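Local coordinates for nucleotidyltransferase-like protein (Exiguobacterium sibiricum, PDB 3C18) that is of unproven function but may transfer a nucleotidyl group from a nucleoside triphosphate to an unidentified substrate, at residues G21-E26 with D102-L107; Q37-L42 with N61-S66; V44-P49 with L67-E72. All coordinates share one frame; numbering follows the deposited sequence.

Interaction 1: residues G21-E26 with D102-L107; sequences GIIAVE and DYLTDL
Leu104 reaches from the first turn of helix 103-110 onto the backbone of strand 19-26 and carries most of this small, apolar contact. Its CD1 methyl does the touching: it lies 3.5 Å from Gly21 CA and 3.4 Å from Ile22 N, against the main chain where Gly21 passes into Ile22. The branch gets there because CG stands anti to the carbonyl carbon (chi1 -76°) and CD1 is anti to CA (chi2 173°), which lays this one methyl on the strand. Gly21 is what permits so close an approach. With no side chain, it presents a bare CA to the helix, and a beta carbon there would run into Leu104 CD1. The CA atoms of Gly21 and Leu104 are accordingly just 6.0 Å apart, although the axes of the short strand and helix segments pass at 9.0 Å and make an angle of 62°. Helix 103-110 follows strand 95-99, the edge strand beside 19-26, and packs on one face of the mixed sheet of the nucleotidyltransferase-like domain; helix 2-15 meets Ile22 on the other face. Ile23, whose side chain points toward the helix, closes the contact farther along the strand. Its CG1 meets Leu104 CD1 at 3.7 Å and CD2 at 4.1 Å, so it borders both methyls of the fork while the two side chains run slantwise to each other. Tyr103 adds a looser touch, its CD2 4.4 Å from Gly21 N. No hydrogen bond links the two segments. On its two sides strand 19-26 is held by backbone bonds, Ile22 to Ile97 and Phe98 and Gly21 to Ile45.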
ATOM      1  N   GLY A  21       4.769   1.117 -27.601  1.00 30.04           N
ATOM      2  CA  GLY A  21       6.057   1.779 -27.428  1.00 28.58           C
ATOM      3  C   GLY A  21       7.107   0.952 -26.749  1.00 27.75           C
ATOM      4  O   GLY A  21       6.818   0.003 -26.024  1.00 29.84           O
ATOM      5  N   ILE A  22       8.340   1.293 -27.065  1.00 28.43           N
ATOM      6  CA  ILE A  22       9.504   0.683 -26.463  1.00 27.28           C
ATOM      7  C   ILE A  22      10.523   1.747 -26.153  1.00 30.35           C
ATOM      8  O   ILE A  22      10.911   2.540 -26.999  1.00 31.57           O
ATOM      9  CB  ILE A  22      10.137  -0.407 -27.349  1.00 28.53           C
ATOM     10  CG1 ILE A  22       9.085  -1.435 -27.794  1.00 23.92           C
ATOM     11  CG2 ILE A  22      11.279  -1.093 -26.625  1.00 26.71           C
ATOM     12  CD1 ILE A  22       9.651  -2.407 -28.788  1.00 19.28           C
ATOM     13  N   ILE A  23      10.894   1.772 -24.891  1.00 33.65           N
ATOM     14  CA  ILE A  23      11.826   2.737 -24.338  1.00 34.91           C
ATOM     15  C   ILE A  23      13.042   2.017 -23.809  1.00 36.05           C
ATOM     16  O   ILE A  23      12.931   0.955 -23.219  1.00 36.40           O
ATOM     17  CB  ILE A  23      11.157   3.507 -23.154  1.00 36.04           C
ATOM     18  CG1 ILE A  23      10.391   4.720 -23.676  1.00 41.65           C
ATOM     19  CG2 ILE A  23      12.181   3.939 -22.132  1.00 32.90           C
ATOM     20  CD1 ILE A  23      11.237   5.953 -23.882  1.00 39.61           C
ATOM     21  N   ALA A  24      14.208   2.617 -24.021  1.00 37.27           N
ATOM     22  CA  ALA A  24      15.456   2.090 -23.496  1.00 36.06           C
ATOM     23  C   ALA A  24      16.123   3.080 -22.519  1.00 35.28           C
ATOM     24  O   ALA A  24      16.210   4.275 -22.771  1.00 34.76           O
ATOM     25  CB  ALA A  24      16.388   1.687 -24.635  1.00 33.87           C
ATOM     26  N   VAL A  25      16.557   2.536 -21.392  1.00 32.81           N
ATOM     27  CA  VAL A  25      17.221   3.283 -20.344  1.00 32.49           C
ATOM     28  C   VAL A  25      18.519   2.597 -19.968  1.00 34.73           C
ATOM     29  O   VAL A  25      18.546   1.434 -19.593  1.00 32.66           O
ATOM     30  CB  VAL A  25      16.357   3.304 -19.073  1.00 35.19           C
ATOM     31  CG1 VAL A  25      16.941   4.253 -18.013  1.00 30.35           C
ATOM     32  CG2 VAL A  25      14.921   3.661 -19.424  1.00 35.99           C
ATOM     33  N   GLU A  26      19.597   3.356 -20.042  1.00 37.02           N
ATOM     34  CA  GLU A  26      20.927   2.856 -19.711  1.00 37.57           C
ATOM     35  C   GLU A  26      21.262   3.116 -18.267  1.00 37.02           C
ATOM     36  O   GLU A  26      20.879   4.135 -17.689  1.00 36.40           O
ATOM     37  CB  GLU A  26      21.962   3.542 -20.593  1.00 39.55           C
ATOM     38  CG  GLU A  26      23.359   3.000 -20.418  1.00 50.01           C
ATOM     39  CD  GLU A  26      24.316   3.568 -21.446  1.00 57.68           C
ATOM     40  OE1 GLU A  26      24.140   4.747 -21.815  1.00 56.34           O
ATOM     41  OE2 GLU A  26      25.224   2.830 -21.886  1.00 66.86           O
ATOM     42  N   ASP A 102       2.433   7.626 -32.209  1.00 43.10           N
ATOM     43  CA  ASP A 102       3.127   8.684 -31.481  1.00 43.64           C
ATOM     44  C   ASP A 102       2.870   8.553 -29.979  1.00 43.44           C
ATOM     45  O   ASP A 102       2.977   9.504 -29.216  1.00 44.08           O
ATOM     46  CB  ASP A 102       2.651  10.045 -31.966  1.00 46.00           C
ATOM     47  CG  ASP A 102       3.151  10.371 -33.365  1.00 57.47           C
ATOM     48  OD1 ASP A 102       4.299   9.978 -33.700  1.00 63.46           O
ATOM     49  OD2 ASP A 102       2.399  11.031 -34.128  1.00 72.31           O
ATOM     50  N   TYR A 103       2.528   7.344 -29.575  1.00 40.48           N
ATOM     51  CA  TYR A 103       2.197   7.083 -28.178  1.00 37.52           C
ATOM     52  C   TYR A 103       3.240   7.624 -27.178  1.00 35.11           C
ATOM     53  O   TYR A 103       2.903   8.307 -26.198  1.00 35.01           O
ATOM     54  CB  TYR A 103       1.926   5.598 -27.958  1.00 35.77           C
ATOM     55  CG  TYR A 103       1.849   5.253 -26.494  1.00 39.18           C
ATOM     56  CD1 TYR A 103       0.680   5.474 -25.778  1.00 40.18           C
ATOM     57  CD2 TYR A 103       2.951   4.734 -25.820  1.00 36.02           C
ATOM     58  CE1 TYR A 103       0.602   5.191 -24.443  1.00 32.26           C
ATOM     59  CE2 TYR A 103       2.890   4.459 -24.488  1.00 26.70           C
ATOM     60  CZ  TYR A 103       1.702   4.685 -23.792  1.00 32.78           C
ATOM     61  OH  TYR A 103       1.603   4.400 -22.438  1.00 41.67           O
ATOM     62  N   LEU A 104       4.502   7.345 -27.438  1.00 33.31           N
ATOM     63  CA  LEU A 104       5.567   7.712 -26.489  1.00 33.99           C
ATOM     64  C   LEU A 104       5.967   9.170 -26.640  1.00 34.96           C
ATOM     65  O   LEU A 104       6.348   9.807 -25.675  1.00 34.16           O
ATOM     66  CB  LEU A 104       6.794   6.822 -26.605  1.00 33.67           C
ATOM     67  CG  LEU A 104       6.634   5.443 -25.999  1.00 33.89           C
ATOM     68  CD1 LEU A 104       7.850   4.580 -26.335  1.00 34.75           C
ATOM     69  CD2 LEU A 104       6.428   5.547 -24.478  1.00 31.63           C
ATOM     70  N   THR A 105       5.875   9.694 -27.853  1.00 37.13           N
ATOM     71  CA  THR A 105       6.244  11.098 -28.092  1.00 38.38           C
ATOM     72  C   THR A 105       5.249  12.006 -27.378  1.00 39.44           C
ATOM     73  O   THR A 105       5.617  12.994 -26.741  1.00 41.44           O
ATOM     74  CB  THR A 105       6.329  11.445 -29.609  1.00 41.11           C
ATOM     75  OG1 THR A 105       7.506  10.836 -30.164  1.00 39.33           O
ATOM     76  CG2 THR A 105       6.398  12.965 -29.817  1.00 37.89           C
ATOM     77  N   ASP A 106       3.986  11.616 -27.449  1.00 38.65           N
ATOM     78  CA  ASP A 106       2.907  12.371 -26.821  1.00 37.11           C
ATOM     79  C   ASP A 106       2.994  12.233 -25.317  1.00 37.57           C
ATOM     80  O   ASP A 106       2.701  13.164 -24.585  1.00 37.15           O
ATOM     81  CB  ASP A 106       1.531  11.834 -27.227  1.00 39.14           C
ATOM     82  CG  ASP A 106       1.171  12.153 -28.653  1.00 44.88           C
ATOM     83  OD1 ASP A 106       1.952  12.871 -29.333  1.00 55.08           O
ATOM     84  OD2 ASP A 106       0.089  11.682 -29.084  1.00 52.07           O
ATOM     85  N   LEU A 107       3.370  11.038 -24.873  1.00 37.31           N
ATOM     86  CA  LEU A 107       3.411  10.716 -23.430  1.00 35.30           C
ATOM     87  C   LEU A 107       4.461  11.591 -22.733  1.00 36.31           C
ATOM     88  O   LEU A 107       4.246  12.126 -21.638  1.00 36.23           O
ATOM     89  CB  LEU A 107       3.665   9.211 -23.207  1.00 36.79           C
ATOM     90  CG  LEU A 107       3.615   8.707 -21.764  1.00 36.49           C
ATOM     91  CD1 LEU A 107       2.533   9.407 -21.038  1.00 39.27           C
ATOM     92  CD2 LEU A 107       3.399   7.213 -21.680  1.00 38.38           C
TER

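Interaction 2: residues Q37-L42 with N61-S66; sequences QFDVLL and NTLRVS
Arg64 O takes two backbone bonds, from Asp39 N at 2.9 Å and from Val40 N at 3.2 Å. The Asp39 donor is tilted 30° from the carbonyl plane, whereas Val40 N comes almost head-on. Asp39 also returns a bond: its carboxylate OD2 accepts from Arg64 N at 2.8 Å, nearly straight and on the anti side, with CG anti to the carbonyl carbon (chi1 -61°) turning the group back onto that N-H. Beyond these bonds the segments pair as parallel strands, neighbours in the mixed sheet of the nucleotidyltransferase-like domain. Ser66 N gives to Val40 O, and Ser66 O receives Leu42 N at 2.8 Å. Ser66 OG is hydrogen-bonded to Asp36 OD2.

The arginine's charge does not meet Asp39. Its chain, bent at chi3, bows over Phe38 instead: CB sits above one ring face, 4.0 Å from the centroid, a CH-pi contact, and CE1 of the ring lies over the guanidinium at 3.3 Å from NH2, the two planes 45° apart. Two waters donate to Gln37 O and bond weakly to Arg64 NH1; one also bonds weakly to Asp39 OD1, which has a long, weak ion pair with Lys27. Tyr273 and Tyr286 of the second subunit pack on Arg64 and Phe38 respectively. On the sheet face covered by helix 2-15, Val40 CG2 touches Leu63 CD2, and Leu42 CD1 meets Val65 CG1.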
ATOM      1  N   GLN A  37      19.710  -3.259 -11.719  1.00 38.27           N
ATOM      2  CA  GLN A  37      21.109  -3.752 -11.491  1.00 38.31           C
ATOM      3  C   GLN A  37      21.647  -4.447 -12.731  1.00 38.83           C
ATOM      4  O   GLN A  37      22.597  -5.257 -12.681  1.00 38.69           O
ATOM      5  CB  GLN A  37      21.213  -4.678 -10.281  1.00 38.40           C
ATOM      6  CG  GLN A  37      21.141  -3.919  -8.938  1.00 42.67           C
ATOM      7  CD  GLN A  37      19.710  -3.685  -8.480  1.00 52.17           C
ATOM      8  OE1 GLN A  37      18.831  -4.511  -8.717  1.00 61.60           O
ATOM      9  NE2 GLN A  37      19.470  -2.554  -7.829  1.00 52.97           N
ATOM     10  N   PHE A  38      20.979  -4.126 -13.835  1.00 37.97           N
ATOM     11  CA  PHE A  38      21.372  -4.551 -15.187  1.00 37.92           C
ATOM     12  C   PHE A  38      21.914  -3.360 -15.959  1.00 35.13           C
ATOM     13  O   PHE A  38      21.989  -2.257 -15.426  1.00 36.36           O
ATOM     14  CB  PHE A  38      20.200  -5.209 -15.931  1.00 36.69           C
ATOM     15  CG  PHE A  38      20.022  -6.660 -15.599  1.00 38.80           C
ATOM     16  CD1 PHE A  38      20.706  -7.229 -14.545  1.00 47.88           C
ATOM     17  CD2 PHE A  38      19.191  -7.453 -16.330  1.00 36.94           C
ATOM     18  CE1 PHE A  38      20.557  -8.560 -14.244  1.00 49.44           C
ATOM     19  CE2 PHE A  38      19.042  -8.774 -16.022  1.00 40.81           C
ATOM     20  CZ  PHE A  38      19.718  -9.329 -14.968  1.00 32.28           C
ATOM     21  N   ASP A  39      22.239  -3.594 -17.228  1.00 35.29           N
ATOM     22  CA  ASP A  39      22.953  -2.624 -18.073  1.00 34.85           C
ATOM     23  C   ASP A  39      22.005  -1.740 -18.850  1.00 34.64           C
ATOM     24  O   ASP A  39      22.281  -0.570 -19.113  1.00 31.96           O
ATOM     25  CB  ASP A  39      23.866  -3.341 -19.092  1.00 37.27           C
ATOM     26  CG  ASP A  39      24.931  -4.192 -18.436  1.00 39.77           C
ATOM     27  OD1 ASP A  39      25.559  -3.700 -17.493  1.00 43.52           O
ATOM     28  OD2 ASP A  39      25.145  -5.352 -18.858  1.00 47.24           O
ATOM     29  N   VAL A  40      20.917  -2.353 -19.288  1.00 31.99           N
ATOM     30  CA  VAL A  40      19.880  -1.656 -20.041  1.00 32.37           C
ATOM     31  C   VAL A  40      18.534  -2.166 -19.606  1.00 31.95           C
ATOM     32  O   VAL A  40      18.347  -3.360 -19.433  1.00 29.67           O
ATOM     33  CB  VAL A  40      20.025  -1.844 -21.578  1.00 33.36           C
ATOM     34  CG1 VAL A  40      18.829  -1.250 -22.305  1.00 31.09           C
ATOM     35  CG2 VAL A  40      21.316  -1.192 -22.057  1.00 37.32           C
ATOM     36  N   LEU A  41      17.611  -1.241 -19.405  1.00 30.94           N
ATOM     37  CA  LEU A  41      16.232  -1.602 -19.087  1.00 29.61           C
ATOM     38  C   LEU A  41      15.376  -1.210 -20.280  1.00 29.86           C
ATOM     39  O   LEU A  41      15.451  -0.113 -20.801  1.00 30.49           O
ATOM     40  CB  LEU A  41      15.743  -0.923 -17.808  1.00 30.45           C
ATOM     41  CG  LEU A  41      14.377  -1.432 -17.287  1.00 32.30           C
ATOM     42  CD1 LEU A  41      14.360  -1.570 -15.807  1.00 30.79           C
ATOM     43  CD2 LEU A  41      13.220  -0.588 -17.744  1.00 28.22           C
ATOM     44  N   LEU A  42      14.607  -2.162 -20.747  1.00 28.02           N
ATOM     45  CA  LEU A  42      13.684  -1.923 -21.824  1.00 28.51           C
ATOM     46  C   LEU A  42      12.287  -1.921 -21.252  1.00 26.33           C
ATOM     47  O   LEU A  42      11.908  -2.812 -20.517  1.00 28.02           O
ATOM     48  CB  LEU A  42      13.775  -3.030 -22.874  1.00 29.75           C
ATOM     49  CG  LEU A  42      14.980  -3.091 -23.794  1.00 30.28           C
ATOM     50  CD1 LEU A  42      14.949  -4.396 -24.589  1.00 27.20           C
ATOM     51  CD2 LEU A  42      15.014  -1.879 -24.719  1.00 35.11           C
ATOM     52  N   ASN A  61      25.146 -11.261 -25.510  1.00 43.72           N
ATOM     53  CA  ASN A  61      26.574 -11.166 -25.576  1.00 46.22           C
ATOM     54  C   ASN A  61      27.048 -10.870 -24.172  1.00 47.60           C
ATOM     55  O   ASN A  61      27.080 -11.758 -23.296  1.00 52.43           O
ATOM     56  CB  ASN A  61      27.001 -10.112 -26.590  1.00 45.69           C
ATOM     57  CG  ASN A  61      26.639 -10.539 -28.034  1.00 51.35           C
ATOM     58  OD1 ASN A  61      26.622 -11.741 -28.351  1.00 44.53           O
ATOM     59  ND2 ASN A  61      26.324  -9.572 -28.891  1.00 56.72           N
ATOM     60  N   THR A  62      27.357  -9.616 -23.949  1.00 43.82           N
ATOM     61  CA  THR A  62      27.877  -9.224 -22.653  1.00 41.78           C
ATOM     62  C   THR A  62      26.871  -8.340 -21.894  1.00 39.42           C
ATOM     63  O   THR A  62      26.991  -8.090 -20.684  1.00 38.61           O
ATOM     64  CB  THR A  62      29.231  -8.500 -22.857  1.00 43.39           C
ATOM     65  OG1 THR A  62      29.734  -8.080 -21.590  1.00 51.32           O
ATOM     66  CG2 THR A  62      29.088  -7.265 -23.773  1.00 39.39           C
ATOM     67  N   LEU A  63      25.864  -7.901 -22.647  1.00 36.45           N
ATOM     68  CA  LEU A  63      24.886  -6.905 -22.189  1.00 33.10           C
ATOM     69  C   LEU A  63      23.687  -7.520 -21.515  1.00 31.36           C
ATOM     70  O   LEU A  63      22.938  -8.254 -22.132  1.00 29.49           O
ATOM     71  CB  LEU A  63      24.406  -6.055 -23.368  1.00 33.35           C
ATOM     72  CG  LEU A  63      23.601  -4.807 -22.986  1.00 35.82           C
ATOM     73  CD1 LEU A  63      24.516  -3.761 -22.326  1.00 31.25           C
ATOM     74  CD2 LEU A  63      22.903  -4.212 -24.187  1.00 32.43           C
ATOM     75  N   ARG A  64      23.524  -7.194 -20.241  1.00 32.55           N
ATOM     76  CA  ARG A  64      22.400  -7.673 -19.425  1.00 31.94           C
ATOM     77  C   ARG A  64      21.250  -6.707 -19.530  1.00 30.98           C
ATOM     78  O   ARG A  64      21.383  -5.506 -19.298  1.00 28.66           O
ATOM     79  CB  ARG A  64      22.802  -7.841 -17.964  1.00 33.16           C
ATOM     80  CG  ARG A  64      23.884  -8.845 -17.767  1.00 32.85           C
ATOM     81  CD  ARG A  64      24.543  -8.691 -16.427  1.00 43.15           C
ATOM     82  NE  ARG A  64      23.883  -9.459 -15.381  1.00 53.39           N
ATOM     83  CZ  ARG A  64      24.017  -9.217 -14.078  1.00 62.29           C
ATOM     84  NH1 ARG A  64      24.770  -8.207 -13.657  1.00 69.03           N
ATOM     85  NH2 ARG A  64      23.376  -9.970 -13.193  1.00 68.67           N
ATOM     86  N   VAL A  65      20.110  -7.260 -19.898  1.00 28.79           N
ATOM     87  CA  VAL A  65      18.921  -6.480 -20.221  1.00 30.22           C
ATOM     88  C   VAL A  65      17.729  -6.954 -19.413  1.00 31.40           C
ATOM     89  O   VAL A  65      17.389  -8.112 -19.426  1.00 26.72           O
ATOM     90  CB  VAL A  65      18.578  -6.624 -21.730  1.00 31.38           C
ATOM     91  CG1 VAL A  65      17.386  -5.754 -22.137  1.00 32.65           C
ATOM     92  CG2 VAL A  65      19.790  -6.307 -22.570  1.00 27.10           C
ATOM     93  N   SER A  66      17.122  -6.011 -18.696  1.00 33.27           N
ATOM     94  CA  SER A  66      15.829  -6.232 -18.033  1.00 32.75           C
ATOM     95  C   SER A  66      14.702  -5.684 -18.916  1.00 30.95           C
ATOM     96  O   SER A  66      14.743  -4.562 -19.382  1.00 31.82           O
ATOM     97  CB  SER A  66      15.770  -5.536 -16.669  1.00 33.99           C
ATOM     98  OG  SER A  66      14.592  -5.925 -15.993  1.00 37.37           O
TER
HETATM   99  O   HOH W   1      24.670  -5.211 -15.159  1.00 48.26           O
HETATM  100  O   HOH W   2      24.585  -6.060 -11.050  1.00 68.13           O

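Interaction 3: residues V44-P49 with L67-E72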
ATOM      1  N   VAL A  44       8.489  -1.951 -22.435  1.00 27.42           N
ATOM      2  CA  VAL A  44       7.585  -2.255 -23.545  1.00 27.21           C
ATOM      3  C   VAL A  44       6.167  -1.991 -23.096  1.00 28.59           C
ATOM      4  O   VAL A  44       5.701  -2.596 -22.151  1.00 25.56           O
ATOM      5  CB  VAL A  44       7.724  -3.763 -23.987  1.00 31.29           C
ATOM      6  CG1 VAL A  44       6.835  -4.071 -25.154  1.00 25.36           C
ATOM      7  CG2 VAL A  44       9.209  -4.099 -24.329  1.00 22.33           C
ATOM      8  N   ILE A  45       5.498  -1.039 -23.755  1.00 30.44           N
ATOM      9  CA  ILE A  45       4.090  -0.748 -23.466  1.00 27.79           C
ATOM     10  C   ILE A  45       3.219  -1.408 -24.522  1.00 29.54           C
ATOM     11  O   ILE A  45       3.416  -1.244 -25.731  1.00 27.28           O
ATOM     12  CB  ILE A  45       3.769   0.729 -23.349  1.00 29.92           C
ATOM     13  CG1 ILE A  45       4.676   1.382 -22.298  1.00 33.41           C
ATOM     14  CG2 ILE A  45       2.294   0.898 -22.857  1.00 24.71           C
ATOM     15  CD1 ILE A  45       6.037   1.813 -22.840  1.00 39.70           C
ATOM     16  N   THR A  46       2.236  -2.136 -24.020  1.00 28.99           N
ATOM     17  CA  THR A  46       1.433  -3.018 -24.826  1.00 29.99           C
ATOM     18  C   THR A  46      -0.046  -3.044 -24.431  1.00 32.72           C
ATOM     19  O   THR A  46      -0.412  -2.758 -23.284  1.00 30.82           O
ATOM     20  CB  THR A  46       2.027  -4.453 -24.680  1.00 30.54           C
ATOM     21  OG1 THR A  46       1.395  -5.342 -25.589  1.00 32.63           O
ATOM     22  CG2 THR A  46       1.863  -4.962 -23.301  1.00 25.93           C
ATOM     23  N   ARG A  47      -0.887  -3.378 -25.410  1.00 32.54           N
ATOM     24  CA  ARG A  47      -2.310  -3.570 -25.194  1.00 32.97           C
ATOM     25  C   ARG A  47      -2.643  -5.031 -25.222  1.00 34.84           C
ATOM     26  O   ARG A  47      -3.798  -5.428 -25.234  1.00 37.95           O
ATOM     27  CB  ARG A  47      -3.139  -2.847 -26.235  1.00 32.37           C
ATOM     28  CG  ARG A  47      -3.089  -1.384 -26.107  1.00 29.77           C
ATOM     29  CD  ARG A  47      -3.921  -0.713 -27.171  1.00 41.82           C
ATOM     30  NE  ARG A  47      -3.678   0.713 -27.141  1.00 45.99           N
ATOM     31  CZ  ARG A  47      -4.104   1.573 -28.059  1.00 54.42           C
ATOM     32  NH1 ARG A  47      -4.800   1.144 -29.096  1.00 56.51           N
ATOM     33  NH2 ARG A  47      -3.825   2.870 -27.940  1.00 60.61           N
ATOM     34  N   ASP A  48      -1.608  -5.847 -25.213  1.00 36.10           N
ATOM     35  CA  ASP A  48      -1.794  -7.286 -25.059  1.00 35.06           C
ATOM     36  C   ASP A  48      -2.729  -7.497 -23.858  1.00 35.52           C
ATOM     37  O   ASP A  48      -2.369  -7.182 -22.722  1.00 35.99           O
ATOM     38  CB  ASP A  48      -0.447  -7.988 -24.805  1.00 34.75           C
ATOM     39  CG  ASP A  48      -0.574  -9.510 -24.619  1.00 41.39           C
ATOM     40  OD1 ASP A  48      -1.673 -10.022 -24.333  1.00 35.04           O
ATOM     41  OD2 ASP A  48       0.455 -10.202 -24.738  1.00 42.80           O
ATOM     42  N   PRO A  49      -3.919  -8.062 -24.097  1.00 39.39           N
ATOM     43  CA  PRO A  49      -4.935  -8.246 -23.071  1.00 39.19           C
ATOM     44  C   PRO A  49      -4.564  -9.245 -22.013  1.00 39.26           C
ATOM     45  O   PRO A  49      -5.214  -9.306 -20.974  1.00 40.68           O
ATOM     46  CB  PRO A  49      -6.139  -8.749 -23.859  1.00 40.62           C
ATOM     47  CG  PRO A  49      -5.559  -9.350 -25.089  1.00 43.76           C
ATOM     48  CD  PRO A  49      -4.424  -8.442 -25.424  1.00 41.10           C
ATOM     49  N   LEU A  67      13.704  -6.512 -19.142  1.00 31.41           N
ATOM     50  CA  LEU A  67      12.551  -6.089 -19.895  1.00 29.77           C
ATOM     51  C   LEU A  67      11.284  -6.037 -19.031  1.00 29.89           C
ATOM     52  O   LEU A  67      10.816  -7.057 -18.494  1.00 31.67           O
ATOM     53  CB  LEU A  67      12.375  -6.992 -21.100  1.00 29.43           C
ATOM     54  CG  LEU A  67      11.408  -6.525 -22.181  1.00 26.09           C
ATOM     55  CD1 LEU A  67      11.834  -7.015 -23.526  1.00 25.84           C
ATOM     56  CD2 LEU A  67      10.007  -7.005 -21.837  1.00 28.09           C
ATOM     57  N   HIS A  68      10.761  -4.821 -18.910  1.00 27.46           N
ATOM     58  CA  HIS A  68       9.468  -4.562 -18.273  1.00 27.14           C
ATOM     59  C   HIS A  68       8.365  -4.454 -19.319  1.00 28.07           C
ATOM     60  O   HIS A  68       8.402  -3.606 -20.183  1.00 30.19           O
ATOM     61  CB  HIS A  68       9.527  -3.325 -17.385  1.00 26.43           C
ATOM     62  CG  HIS A  68      10.271  -3.556 -16.094  1.00 27.91           C
ATOM     63  ND1 HIS A  68       9.678  -3.430 -14.855  1.00 32.60           N
ATOM     64  CD2 HIS A  68      11.550  -3.950 -15.858  1.00 30.40           C
ATOM     65  CE1 HIS A  68      10.568  -3.706 -13.911  1.00 34.13           C
ATOM     66  NE2 HIS A  68      11.711  -4.035 -14.495  1.00 27.25           N
ATOM     67  N   LEU A  69       7.421  -5.380 -19.227  1.00 26.32           N
ATOM     68  CA  LEU A  69       6.264  -5.470 -20.109  1.00 26.90           C
ATOM     69  C   LEU A  69       5.075  -5.006 -19.284  1.00 27.63           C
ATOM     70  O   LEU A  69       4.748  -5.628 -18.272  1.00 26.91           O
ATOM     71  CB  LEU A  69       6.046  -6.923 -20.581  1.00 26.86           C
ATOM     72  CG  LEU A  69       5.000  -7.123 -21.691  1.00 29.54           C
ATOM     73  CD1 LEU A  69       5.359  -6.350 -22.944  1.00 27.33           C
ATOM     74  CD2 LEU A  69       4.837  -8.589 -22.014  1.00 27.70           C
ATOM     75  N   VAL A  70       4.489  -3.877 -19.690  1.00 28.63           N
ATOM     76  CA  VAL A  70       3.386  -3.256 -18.953  0.50 28.73           C
ATOM     77  C   VAL A  70       2.226  -2.902 -19.860  1.00 28.87           C
ATOM     78  O   VAL A  70       2.425  -2.417 -20.947  1.00 26.78           O
ATOM     79  CB  VAL A  70       3.853  -1.965 -18.288  0.50 29.10           C
ATOM     80  CG1 VAL A  70       2.739  -1.359 -17.446  0.50 30.52           C
ATOM     81  CG2 VAL A  70       5.083  -2.251 -17.426  0.50 32.64           C
ATOM     82  N   HIS A  71       1.026  -3.149 -19.382  1.00 29.70           N
ATOM     83  CA  HIS A  71      -0.179  -2.779 -20.164  1.00 29.83           C
ATOM     84  C   HIS A  71      -0.358  -1.276 -20.108  1.00 30.85           C
ATOM     85  O   HIS A  71      -0.141  -0.655 -19.074  1.00 24.55           O
ATOM     86  CB  HIS A  71      -1.429  -3.473 -19.617  1.00 33.24           C
ATOM     87  CG  HIS A  71      -2.592  -3.418 -20.548  1.00 32.93           C
ATOM     88  ND1 HIS A  71      -3.308  -2.257 -20.761  1.00 33.27           N
ATOM     89  CD2 HIS A  71      -3.132  -4.352 -21.359  1.00 33.59           C
ATOM     90  CE1 HIS A  71      -4.257  -2.489 -21.647  1.00 34.58           C
ATOM     91  NE2 HIS A  71      -4.189  -3.761 -22.012  1.00 33.07           N
ATOM     92  N   GLU A  72      -0.765  -0.706 -21.229  1.00 30.06           N
ATOM     93  CA  GLU A  72      -0.956   0.737 -21.369  1.00 32.95           C
ATOM     94  C   GLU A  72      -1.843   1.339 -20.289  1.00 29.84           C
ATOM     95  O   GLU A  72      -1.644   2.476 -19.899  1.00 32.15           O
ATOM     96  CB  GLU A  72      -1.547   1.064 -22.749  1.00 32.79           C
ATOM     97  CG  GLU A  72      -1.722   2.543 -22.992  1.00 37.17           C
ATOM     98  CD  GLU A  72      -2.274   2.861 -24.374  1.00 46.80           C
ATOM     99  OE1 GLU A  72      -2.359   1.947 -25.201  1.00 45.30           O
ATOM    100  OE2 GLU A  72      -2.622   4.031 -24.634  1.00 52.32           O
TER
HETATM  101  O   HOH W   3      -6.254  -4.661 -23.680  1.00 42.41           O
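Val44 and His68 start a run of backbone bonds between the parallel strands: Val44 N gives to His68 O at 2.8 Å, Val70 N to Val44 O, and Thr46 N to Val70 O. A fourth, Glu72 N to Thr46 O at 2.9 Å, carries the pairing past the strand end into the first residue of helix 72-81.

One salt bridge adds charge. Arg47, extended from CG to NE, lies alongside the equally extended Glu72, and NE meets OE1 at 2.7 Å within the guanidinium plane, nearly straight (170°); NH2 gives the same oxygen a weak second bond.

Apolar contacts gather on Leu69, whose CD1 reaches Val44 CG1 at 3.5 Å and Thr46 CG2 at 3.8 Å. Val44 CG2 packs on Leu67 CD2.

Thr46 O lies over one face of the His71 ring, 3.5 Å above the ring plane, and Asp48 O is at the ring edge, 3.2 Å from CD2. A water in the ring plane joins NE2 to Arg47 O, while ND1 caps the helix by accepting from Gln73 N. Replacing the imidazole by an alanine is likely to leave Gln73 N without its cap and the bridging water without its ring nitrogen. Thr46 OG1 accepts from Asp48 N at 3.1 Å, an ST turn where the strand ends. The whole joins two neighbouring parallel strands at their C-terminal ends, where 63-71 passes into an N-capped helix.

All three contacts belong to one mixed sheet of the nucleotidyltransferase-like domain. Interactions 2 and 3 are successive lengths of the same strand pair, 40-46 with 63-71, their centres 18 Å apart; Leu42 O to His68 N, 2.8 Å, bridges them. Interaction 1 brings in strand 19-26, on the other side of 40-46: Gly21 O lies 2.8 Å from Ile45 N of interaction 3, and Val25 O 2.8 Å from Leu41 N of interaction 2. Tyr103 and Leu104 also rest on Ile45, so helix 103-110 spans both strands. No active site is identified; a glycerol, probably from crystallisation, lies about 3 Å from the side chain of Phe38 in interaction 2.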